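Local coordinates for putative PhosphatidylEthanolamine-Binding Protein (PEBP) (Chlamydia trachomatis, PDB 3N08), which is a putative homologue of phosphatidylethanolamine-binding proteins and eukaryotic Raf kinase inhibitor protein, and probably binds anionic or phospholipid-like ligands, although its function in Chlamydia is unestablished, at residues P18-Y21 and G25-I28; I28-S33 and I96-P101; W63-V68 and H108-Y113. All blocks are in the same frame, centred on the assembly; numbering follows the deposited sequence. Where two conformers were deposited one is given.

Contact 1 of 3, residues P18-Y21 and G25-I28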
loop_
_atom_site.group_PDB
_atom_site.type_symbol
_atom_site.label_atom_id
_atom_site.label_comp_id
_atom_site.label_asym_id
_atom_site.label_seq_id
_atom_site.Cartn_x
_atom_site.Cartn_y
_atom_site.Cartn_z
ATOM N N PRO B 18 -13.559 -9.803 -10.191
ATOM C CA PRO B 18 -14.462 -10.102 -11.313
ATOM C C PRO B 18 -14.496 -11.564 -11.715
ATOM O O PRO B 18 -13.524 -12.316 -11.605
ATOM C CB PRO B 18 -13.919 -9.231 -12.443
ATOM C CG PRO B 18 -13.247 -8.081 -11.705
ATOM C CD PRO B 18 -12.647 -8.690 -10.493
ATOM N N LYS B 19 -15.662 -11.952 -12.215
ATOM C CA LYS B 19 -15.952 -13.323 -12.592
ATOM C C LYS B 19 -14.915 -13.914 -13.552
ATOM O O LYS B 19 -14.603 -15.100 -13.491
ATOM C CB LYS B 19 -17.340 -13.354 -13.210
ATOM C CG LYS B 19 -17.760 -14.728 -13.694
ATOM C CD LYS B 19 -19.224 -14.742 -14.109
ATOM C CE LYS B 19 -20.124 -14.815 -12.885
ATOM N NZ LYS B 19 -21.554 -14.884 -13.312
ATOM N N LYS B 20 -14.397 -13.076 -14.446
ATOM C CA LYS B 20 -13.432 -13.485 -15.461
ATOM C C LYS B 20 -12.218 -14.239 -14.862
ATOM O O LYS B 20 -11.605 -15.080 -15.518
ATOM C CB LYS B 20 -12.954 -12.197 -16.149
ATOM C CG LYS B 20 -11.950 -12.328 -17.264
ATOM C CD LYS B 20 -11.546 -10.919 -17.709
ATOM C CE LYS B 20 -10.760 -10.904 -19.008
ATOM N NZ LYS B 20 -11.638 -11.033 -20.196
ATOM N N TYR B 21 -11.847 -13.907 -13.632
ATOM C CA TYR B 21 -10.635 -14.469 -13.010
ATOM C C TYR B 21 -10.954 -15.680 -12.139
ATOM O O TYR B 21 -10.046 -16.275 -11.545
ATOM C CB TYR B 21 -9.918 -13.388 -12.194
ATOM C CG TYR B 21 -9.740 -12.138 -13.018
ATOM C CD1 TYR B 21 -8.991 -12.140 -14.185
ATOM C CD2 TYR B 21 -10.383 -10.965 -12.661
ATOM C CE1 TYR B 21 -8.875 -10.988 -14.968
ATOM C CE2 TYR B 21 -10.289 -9.833 -13.427
ATOM C CZ TYR B 21 -9.515 -9.838 -14.573
ATOM O OH TYR B 21 -9.394 -8.693 -15.337
ATOM N N GLY B 25 -15.616 -17.864 -15.019
ATOM C CA GLY B 25 -15.274 -17.183 -16.254
ATOM C C GLY B 25 -14.152 -17.955 -16.909
ATOM O O GLY B 25 -14.006 -19.159 -16.714
ATOM N N VAL B 26 -13.329 -17.251 -17.665
ATOM C CA VAL B 26 -12.205 -17.905 -18.322
ATOM C C VAL B 26 -11.124 -18.403 -17.323
ATOM O O VAL B 26 -10.352 -19.313 -17.618
ATOM C CB VAL B 26 -11.596 -16.995 -19.437
ATOM C CG1 VAL B 26 -12.582 -16.876 -20.615
ATOM C CG2 VAL B 26 -11.219 -15.614 -18.908
ATOM N N GLY B 27 -11.092 -17.822 -16.134
ATOM C CA GLY B 27 -10.223 -18.293 -15.075
ATOM C C GLY B 27 -8.769 -17.905 -15.235
ATOM O O GLY B 27 -7.876 -18.599 -14.757
ATOM N N ILE B 28 -8.513 -16.792 -15.898
ATOM C CA ILE B 28 -7.140 -16.333 -16.058
ATOM C C ILE B 28 -6.691 -15.521 -14.850
ATOM O O ILE B 28 -7.501 -15.043 -14.044
ATOM C CB ILE B 28 -6.954 -15.521 -17.368
ATOM C CG1 ILE B 28 -7.730 -14.208 -17.282
ATOM C CG2 ILE B 28 -7.397 -16.348 -18.596
ATOM C CD1 ILE B 28 -7.586 -13.311 -18.514
#
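Lys-20 and Gly-27 are joined by the one backbone hydrogen bond between 18-21 and 25-28, in which Gly-27 N reaches Lys-20 O at 2.9 Å with a bent N-H...O angle of 141°. The close packing lies next to it, on Tyr-21. Ile-28 O sits at the edge of the tyrosine ring, 3.3 Å from Tyr-21 CD1, and also accepts a CH...O contact from Tyr-21 CA. With chi1 at 67°, Ile-28 places CG1 between its own backbone N and carbonyl carbon, which brings Ile-28 CG1 to 3.9 Å from Tyr-21 CD1. Beyond the ring, Tyr-21 OH is hydrogen-bonded to Glu-80.

The solvent side is looser. Val-26 CG2 lies alongside the start of the Lys-20 chain, 3.7 Å from Lys-20 CG, but Lys-20 was modelled in two conformers and its outer contacts are less certain. Lys-19 leads away to a salt bridge with Asp-153. The arrangement is a 3-10 turn over which the following loop folds back, with Cys-23 at the bend in a disulfide to Cys-102, on the approach to strand 32-35 of the PEBP fold.

Contact 2 of 3, residues I28-S33 and I96-P101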
loop_
_atom_site.group_PDB
_atom_site.type_symbol
_atom_site.label_atom_id
_atom_site.label_comp_id
_atom_site.label_asym_id
_atom_site.label_seq_id
_atom_site.Cartn_x
_atom_site.Cartn_y
_atom_site.Cartn_z
ATOM N N ILE B 28 -8.513 -16.792 -15.898
ATOM C CA ILE B 28 -7.140 -16.333 -16.058
ATOM C C ILE B 28 -6.691 -15.521 -14.850
ATOM O O ILE B 28 -7.501 -15.043 -14.044
ATOM C CB ILE B 28 -6.954 -15.521 -17.368
ATOM C CG1 ILE B 28 -7.730 -14.208 -17.282
ATOM C CG2 ILE B 28 -7.397 -16.348 -18.596
ATOM C CD1 ILE B 28 -7.586 -13.311 -18.514
ATOM N N SER B 29 -5.380 -15.375 -14.705
ATOM C CA SER B 29 -4.820 -14.635 -13.585
ATOM C C SER B 29 -5.221 -13.158 -13.675
ATOM O O SER B 29 -5.294 -12.597 -14.772
ATOM C CB SER B 29 -3.296 -14.822 -13.542
ATOM O OG SER B 29 -2.679 -14.221 -14.675
ATOM N N PRO B 30 -5.538 -12.535 -12.535
ATOM C CA PRO B 30 -5.972 -11.135 -12.540
ATOM C C PRO B 30 -4.799 -10.188 -12.755
ATOM O O PRO B 30 -3.649 -10.543 -12.448
ATOM C CB PRO B 30 -6.528 -10.946 -11.123
ATOM C CG PRO B 30 -5.695 -11.923 -10.285
ATOM C CD PRO B 30 -5.490 -13.112 -11.181
ATOM N N PRO B 31 -5.091 -8.985 -13.270
ATOM C CA PRO B 31 -4.040 -7.975 -13.394
ATOM C C PRO B 31 -3.572 -7.510 -12.023
ATOM O O PRO B 31 -4.362 -7.360 -11.096
ATOM C CB PRO B 31 -4.729 -6.844 -14.153
ATOM C CG PRO B 31 -6.159 -6.965 -13.755
ATOM C CD PRO B 31 -6.422 -8.446 -13.567
ATOM N N LEU B 32 -2.270 -7.340 -11.869
ATOM C CA LEU B 32 -1.699 -6.835 -10.630
ATOM C C LEU B 32 -0.630 -5.825 -10.934
ATOM O O LEU B 32 0.071 -5.940 -11.940
ATOM C CB LEU B 32 -1.054 -7.977 -9.858
ATOM C CG LEU B 32 -2.013 -9.083 -9.403
ATOM C CD1 LEU B 32 -1.214 -10.285 -8.900
ATOM C CD2 LEU B 32 -2.917 -8.560 -8.290
ATOM N N SER B 33 -0.493 -4.836 -10.060
ATOM C CA SER B 33 0.516 -3.780 -10.183
ATOM C C SER B 33 1.341 -3.684 -8.927
ATOM O O SER B 33 0.810 -3.671 -7.806
ATOM C CB SER B 33 -0.135 -2.419 -10.399
ATOM O OG SER B 33 -0.811 -2.380 -11.645
ATOM N N ILE B 96 1.774 -26.498 -11.082
ATOM C CA ILE B 96 2.408 -25.200 -11.295
ATOM C C ILE B 96 1.358 -24.149 -11.627
ATOM O O ILE B 96 0.371 -24.459 -12.304
ATOM C CB ILE B 96 3.443 -25.287 -12.458
ATOM C CG1 ILE B 96 4.187 -23.962 -12.625
ATOM C CG2 ILE B 96 2.740 -25.648 -13.772
ATOM C CD1 ILE B 96 5.392 -24.056 -13.554
ATOM N N GLY B 97 1.574 -22.922 -11.179
ATOM C CA GLY B 97 0.845 -21.776 -11.686
ATOM C C GLY B 97 -0.475 -21.459 -11.013
ATOM O O GLY B 97 -0.784 -21.964 -9.943
ATOM N N TYR B 98 -1.265 -20.625 -11.678
ATOM C CA TYR B 98 -2.465 -20.038 -11.121
ATOM C C TYR B 98 -3.626 -20.976 -11.142
ATOM O O TYR B 98 -3.920 -21.612 -12.160
ATOM C CB TYR B 98 -2.820 -18.786 -11.925
ATOM C CG TYR B 98 -4.087 -18.055 -11.525
ATOM C CD1 TYR B 98 -4.118 -17.263 -10.388
ATOM C CD2 TYR B 98 -5.242 -18.143 -12.286
ATOM C CE1 TYR B 98 -5.256 -16.568 -10.021
ATOM C CE2 TYR B 98 -6.394 -17.448 -11.920
ATOM C CZ TYR B 98 -6.387 -16.651 -10.801
ATOM O OH TYR B 98 -7.497 -15.949 -10.420
ATOM N N CYS B 99 -4.316 -20.986 -10.012
ATOM C CA CYS B 99 -5.562 -21.706 -9.791
ATOM C C CYS B 99 -6.636 -20.673 -9.503
ATOM O O CYS B 99 -6.503 -19.923 -8.552
ATOM C CB CYS B 99 -5.407 -22.610 -8.566
ATOM S SG CYS B 99 -6.824 -23.633 -8.171
ATOM N N PRO B 100 -7.697 -20.600 -10.317
ATOM C CA PRO B 100 -8.667 -19.542 -10.040
ATOM C C PRO B 100 -9.517 -19.811 -8.803
ATOM O O PRO B 100 -9.773 -20.964 -8.444
ATOM C CB PRO B 100 -9.568 -19.543 -11.284
ATOM C CG PRO B 100 -9.468 -20.886 -11.802
ATOM C CD PRO B 100 -8.048 -21.358 -11.524
ATOM N N PRO B 101 -10.001 -18.750 -8.163
ATOM C CA PRO B 101 -11.061 -18.928 -7.165
ATOM C C PRO B 101 -12.208 -19.771 -7.693
ATOM O O PRO B 101 -12.682 -19.561 -8.806
ATOM C CB PRO B 101 -11.529 -17.491 -6.918
ATOM C CG PRO B 101 -10.283 -16.675 -7.139
ATOM C CD PRO B 101 -9.622 -17.335 -8.330
#
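Two loops of the PEBP fold, the run into strand 32-35 and the proline-rich connection ahead of strand 108-117, meet where the ring of Tyr-98 lies against the backbone of Ser-29. The principal interaction is a CH-pi contact: Ser-29 CA stands 3.7 Å from the centroid of the Tyr-98 ring, only 13° off its normal, and therefore almost over the centre of one face. Ser-29 CB extends the overlap toward the root of the ring, 3.9 Å from Tyr-98 CG. At the outer end, Ile-28 O approaches Tyr-98 CE2 obliquely at 3.4 Å, while Pro-30 CD packs 3.7 Å from Tyr-98 CE1. The ring thus spans three consecutive residues of the opposing loop. Its reach follows from the first torsion, with CG anti to the backbone N (chi1 178°), which carries the aromatic group out from its own chain.

Tyr-98 belongs to the segment running through Cys-99, Pro-100 and Pro-101 toward His-108, a region that in relatives borders the ligand pocket and probably does so here. Its phenol donates a hydrogen bond to Tyr-21 O, fixing the far end of the ring. Trp-66 makes an edge-to-face pair with Tyr-98 and also touches Ser-29. The opposing loop has its own anchors: Ser-29 makes a backbone hydrogen bond to Gly-81 and a weak one through OG, and Pro-30 rests on Phe-112 of strand 108-117.

Contact 3 of 3, residues W63-V68 and H108-Y113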
loop_
_atom_site.group_PDB
_atom_site.type_symbol
_atom_site.label_atom_id
_atom_site.label_comp_id
_atom_site.label_asym_id
_atom_site.label_seq_id
_atom_site.Cartn_x
_atom_site.Cartn_y
_atom_site.Cartn_z
ATOM N N TRP B 63 -5.417 -22.659 1.377
ATOM C CA TRP B 63 -5.153 -23.153 0.026
ATOM C C TRP B 63 -4.365 -22.121 -0.791
ATOM O O TRP B 63 -4.809 -20.969 -0.930
ATOM C CB TRP B 63 -6.472 -23.468 -0.668
ATOM C CG TRP B 63 -6.319 -24.378 -1.844
ATOM C CD1 TRP B 63 -5.992 -24.043 -3.121
ATOM C CD2 TRP B 63 -6.516 -25.787 -1.827
ATOM N NE1 TRP B 63 -5.939 -25.183 -3.908
ATOM C CE2 TRP B 63 -6.281 -26.261 -3.130
ATOM C CE3 TRP B 63 -6.878 -26.697 -0.828
ATOM C CZ2 TRP B 63 -6.379 -27.609 -3.459
ATOM C CZ3 TRP B 63 -6.972 -28.028 -1.152
ATOM C CH2 TRP B 63 -6.730 -28.474 -2.462
ATOM N N ILE B 64 -3.208 -22.525 -1.291
ATOM C CA ILE B 64 -2.360 -21.637 -2.088
ATOM C C ILE B 64 -2.800 -21.703 -3.538
ATOM O O ILE B 64 -2.848 -22.794 -4.146
ATOM C CB ILE B 64 -0.876 -22.054 -1.981
ATOM C CG1 ILE B 64 -0.383 -22.049 -0.535
ATOM C CG2 ILE B 64 -0.033 -21.154 -2.869
ATOM C CD1 ILE B 64 -0.782 -20.881 0.294
ATOM N N HIS B 65 -3.171 -20.551 -4.064
ATOM C CA HIS B 65 -3.644 -20.433 -5.427
ATOM C C HIS B 65 -2.570 -20.045 -6.447
ATOM O O HIS B 65 -2.751 -20.293 -7.618
ATOM C CB HIS B 65 -4.835 -19.451 -5.496
ATOM C CG HIS B 65 -6.110 -20.050 -5.004
ATOM N ND1 HIS B 65 -7.097 -20.492 -5.856
ATOM C CD2 HIS B 65 -6.505 -20.414 -3.762
ATOM C CE1 HIS B 65 -8.076 -21.044 -5.160
ATOM N NE2 HIS B 65 -7.739 -21.010 -3.886
ATOM N N TRP B 66 -1.489 -19.415 -6.007
ATOM C CA TRP B 66 -0.453 -18.970 -6.936
ATOM C C TRP B 66 0.813 -18.656 -6.167
ATOM O O TRP B 66 0.762 -17.963 -5.150
ATOM C CB TRP B 66 -0.917 -17.715 -7.686
ATOM C CG TRP B 66 -0.273 -17.461 -9.027
ATOM C CD1 TRP B 66 0.512 -18.304 -9.745
ATOM C CD2 TRP B 66 -0.426 -16.272 -9.814
ATOM N NE1 TRP B 66 0.876 -17.695 -10.945
ATOM C CE2 TRP B 66 0.307 -16.455 -11.003
ATOM C CE3 TRP B 66 -1.109 -15.070 -9.619
ATOM C CZ2 TRP B 66 0.384 -15.464 -12.005
ATOM C CZ3 TRP B 66 -1.044 -14.094 -10.616
ATOM C CH2 TRP B 66 -0.302 -14.299 -11.789
ATOM N N ILE B 67 1.945 -19.100 -6.706
ATOM C CA ILE B 67 3.255 -18.702 -6.254
ATOM C C ILE B 67 4.069 -18.244 -7.456
ATOM O O ILE B 67 4.207 -18.982 -8.451
ATOM C CB ILE B 67 3.974 -19.890 -5.593
ATOM C CG1 ILE B 67 3.272 -20.265 -4.282
ATOM C CG2 ILE B 67 5.456 -19.569 -5.359
ATOM C CD1 ILE B 67 3.925 -21.421 -3.540
ATOM N N VAL B 68 4.672 -17.074 -7.302
ATOM C CA VAL B 68 5.612 -16.559 -8.295
ATOM C C VAL B 68 6.804 -15.983 -7.545
ATOM O O VAL B 68 6.635 -15.240 -6.598
ATOM C CB VAL B 68 5.004 -15.443 -9.162
ATOM C CG1 VAL B 68 5.992 -14.986 -10.222
ATOM C CG2 VAL B 68 3.720 -15.914 -9.821
ATOM N N HIS B 108 -15.387 -16.388 -0.238
ATOM C CA HIS B 108 -14.040 -16.489 0.340
ATOM C C HIS B 108 -13.235 -15.237 0.081
ATOM O O HIS B 108 -13.503 -14.505 -0.869
ATOM C CB HIS B 108 -13.231 -17.623 -0.286
ATOM C CG HIS B 108 -13.750 -18.999 -0.032
ATOM N ND1 HIS B 108 -13.035 -20.104 -0.433
ATOM C CD2 HIS B 108 -14.895 -19.471 0.513
ATOM C CE1 HIS B 108 -13.700 -21.200 -0.123
ATOM N NE2 HIS B 108 -14.845 -20.841 0.428
ATOM N N ARG B 109 -12.245 -15.027 0.948
ATOM C CA ARG B 109 -11.229 -14.001 0.780
ATOM C C ARG B 109 -9.962 -14.590 0.192
ATOM O O ARG B 109 -9.500 -15.653 0.619
ATOM C CB ARG B 109 -10.921 -13.400 2.159
ATOM C CG ARG B 109 -12.077 -12.702 2.801
ATOM C CD ARG B 109 -11.805 -12.437 4.283
ATOM N NE ARG B 109 -11.683 -13.687 5.025
ATOM C CZ ARG B 109 -11.299 -13.785 6.282
ATOM N NH1 ARG B 109 -10.994 -12.673 6.955
ATOM N NH2 ARG B 109 -11.228 -14.978 6.861
ATOM N N TYR B 110 -9.429 -13.905 -0.813
ATOM C CA TYR B 110 -8.196 -14.291 -1.482
ATOM C C TYR B 110 -7.177 -13.189 -1.217
ATOM O O TYR B 110 -7.354 -12.030 -1.630
ATOM C CB TYR B 110 -8.449 -14.504 -2.997
ATOM C CG TYR B 110 -9.438 -15.603 -3.218
ATOM C CD1 TYR B 110 -9.040 -16.924 -3.300
ATOM C CD2 TYR B 110 -10.793 -15.328 -3.220
ATOM C CE1 TYR B 110 -9.971 -17.953 -3.428
ATOM C CE2 TYR B 110 -11.728 -16.341 -3.320
ATOM C CZ TYR B 110 -11.307 -17.643 -3.438
ATOM O OH TYR B 110 -12.274 -18.629 -3.515
ATOM N N TYR B 111 -6.116 -13.569 -0.515
ATOM C CA TYR B 111 -5.061 -12.641 -0.117
ATOM C C TYR B 111 -3.885 -12.788 -1.059
ATOM O O TYR B 111 -3.433 -13.911 -1.366
ATOM C CB TYR B 111 -4.626 -12.919 1.309
ATOM C CG TYR B 111 -5.628 -12.438 2.331
ATOM C CD1 TYR B 111 -5.540 -11.165 2.875
ATOM C CD2 TYR B 111 -6.675 -13.255 2.753
ATOM C CE1 TYR B 111 -6.445 -10.722 3.808
ATOM C CE2 TYR B 111 -7.578 -12.813 3.678
ATOM C CZ TYR B 111 -7.464 -11.542 4.202
ATOM O OH TYR B 111 -8.409 -11.128 5.133
ATOM N N PHE B 112 -3.408 -11.645 -1.540
ATOM C CA PHE B 112 -2.288 -11.538 -2.451
ATOM C C PHE B 112 -1.167 -10.828 -1.703
ATOM O O PHE B 112 -1.324 -9.693 -1.262
ATOM C CB PHE B 112 -2.665 -10.675 -3.645
ATOM C CG PHE B 112 -3.766 -11.220 -4.504
ATOM C CD1 PHE B 112 -5.088 -11.265 -4.055
ATOM C CD2 PHE B 112 -3.493 -11.667 -5.764
ATOM C CE1 PHE B 112 -6.087 -11.765 -4.879
ATOM C CE2 PHE B 112 -4.491 -12.160 -6.579
ATOM C CZ PHE B 112 -5.790 -12.203 -6.126
ATOM N N TYR B 113 -0.065 -11.519 -1.488
ATOM C CA TYR B 113 1.041 -10.988 -0.708
ATOM C C TYR B 113 2.223 -10.773 -1.629
ATOM O O TYR B 113 2.624 -11.689 -2.334
ATOM C CB TYR B 113 1.443 -11.981 0.386
ATOM C CG TYR B 113 0.359 -12.239 1.399
ATOM C CD1 TYR B 113 -0.040 -11.247 2.269
ATOM C CD2 TYR B 113 -0.279 -13.457 1.476
ATOM C CE1 TYR B 113 -1.044 -11.477 3.224
ATOM C CE2 TYR B 113 -1.261 -13.697 2.428
ATOM C CZ TYR B 113 -1.636 -12.698 3.277
ATOM O OH TYR B 113 -2.636 -12.958 4.212
#
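His-65 ND1 donates a hydrogen bond to the carbonyl oxygen of Cys-99, and this sets the rotation of the imidazole that Tyr-110 meets. The two rings form a T-shaped (edge-to-face) pair: their centroids are 5.3 Å apart and their planes stand at 88°. Tyr-110 supplies the edge and His-65 the face. Tyr-110 CE1 is the leading atom, lying 3.8 Å from His-65 NE2 and 4.0 Å from His-65 CE1, displaced from the middle of the imidazole toward its rim. His-65 NE2 in turn lies near the plane of the Tyr-110 ring, at its edge.

The pair bridges a backbone gap of 8.6 Å between the CA atoms of His-65 and Tyr-110. In both residues CG is anti to the carbonyl carbon (chi1 -77° and -61°), and the two side chains reach across from strands that are not direct neighbours. A classic beta bulge contributes on the first strand: His-65 and Trp-66 both face Val-48, and the CB atoms of both point toward 108-113.

Near the pair, His-108 is held between Asp-50 at ND1 and Asp-105 at NE2. This gathering of histidine, aspartate and tyrosine resembles the ligand-binding pocket of PEBP relatives, and probably marks the equivalent site here. Pro-101 and Pro-103 touch the Tyr-110 ring from the preceding loop. In the mixed sheet, strand 43-50 runs between 63-71 and 108-117; Tyr-110 also packs on Tyr-150 of strand 140-150, whereas Ile-64 and Ile-67 contact helix 129-136.

In the fold
Contacts 1 and 2 follow one another along the chain and share Ile-28, with centres about 9 Å apart. Contact 3 lies about 9 Å from contact 2, centre to centre, and about 15 Å from contact 1, which it does not touch. Contact 2 is therefore the intermediary: its segment 96-101 reaches both the surface loop of 18-28 and the strands of contact 3. The segments of contacts 2 and 3 come in the order 28-33, 63-68, 96-101, 108-113, and the two contacts touch directly, as where Cys-99 meets His-65. Contact 1 is the surface end of the series; contact 3 and the 96-101 side of contact 2 probably border the ligand pocket.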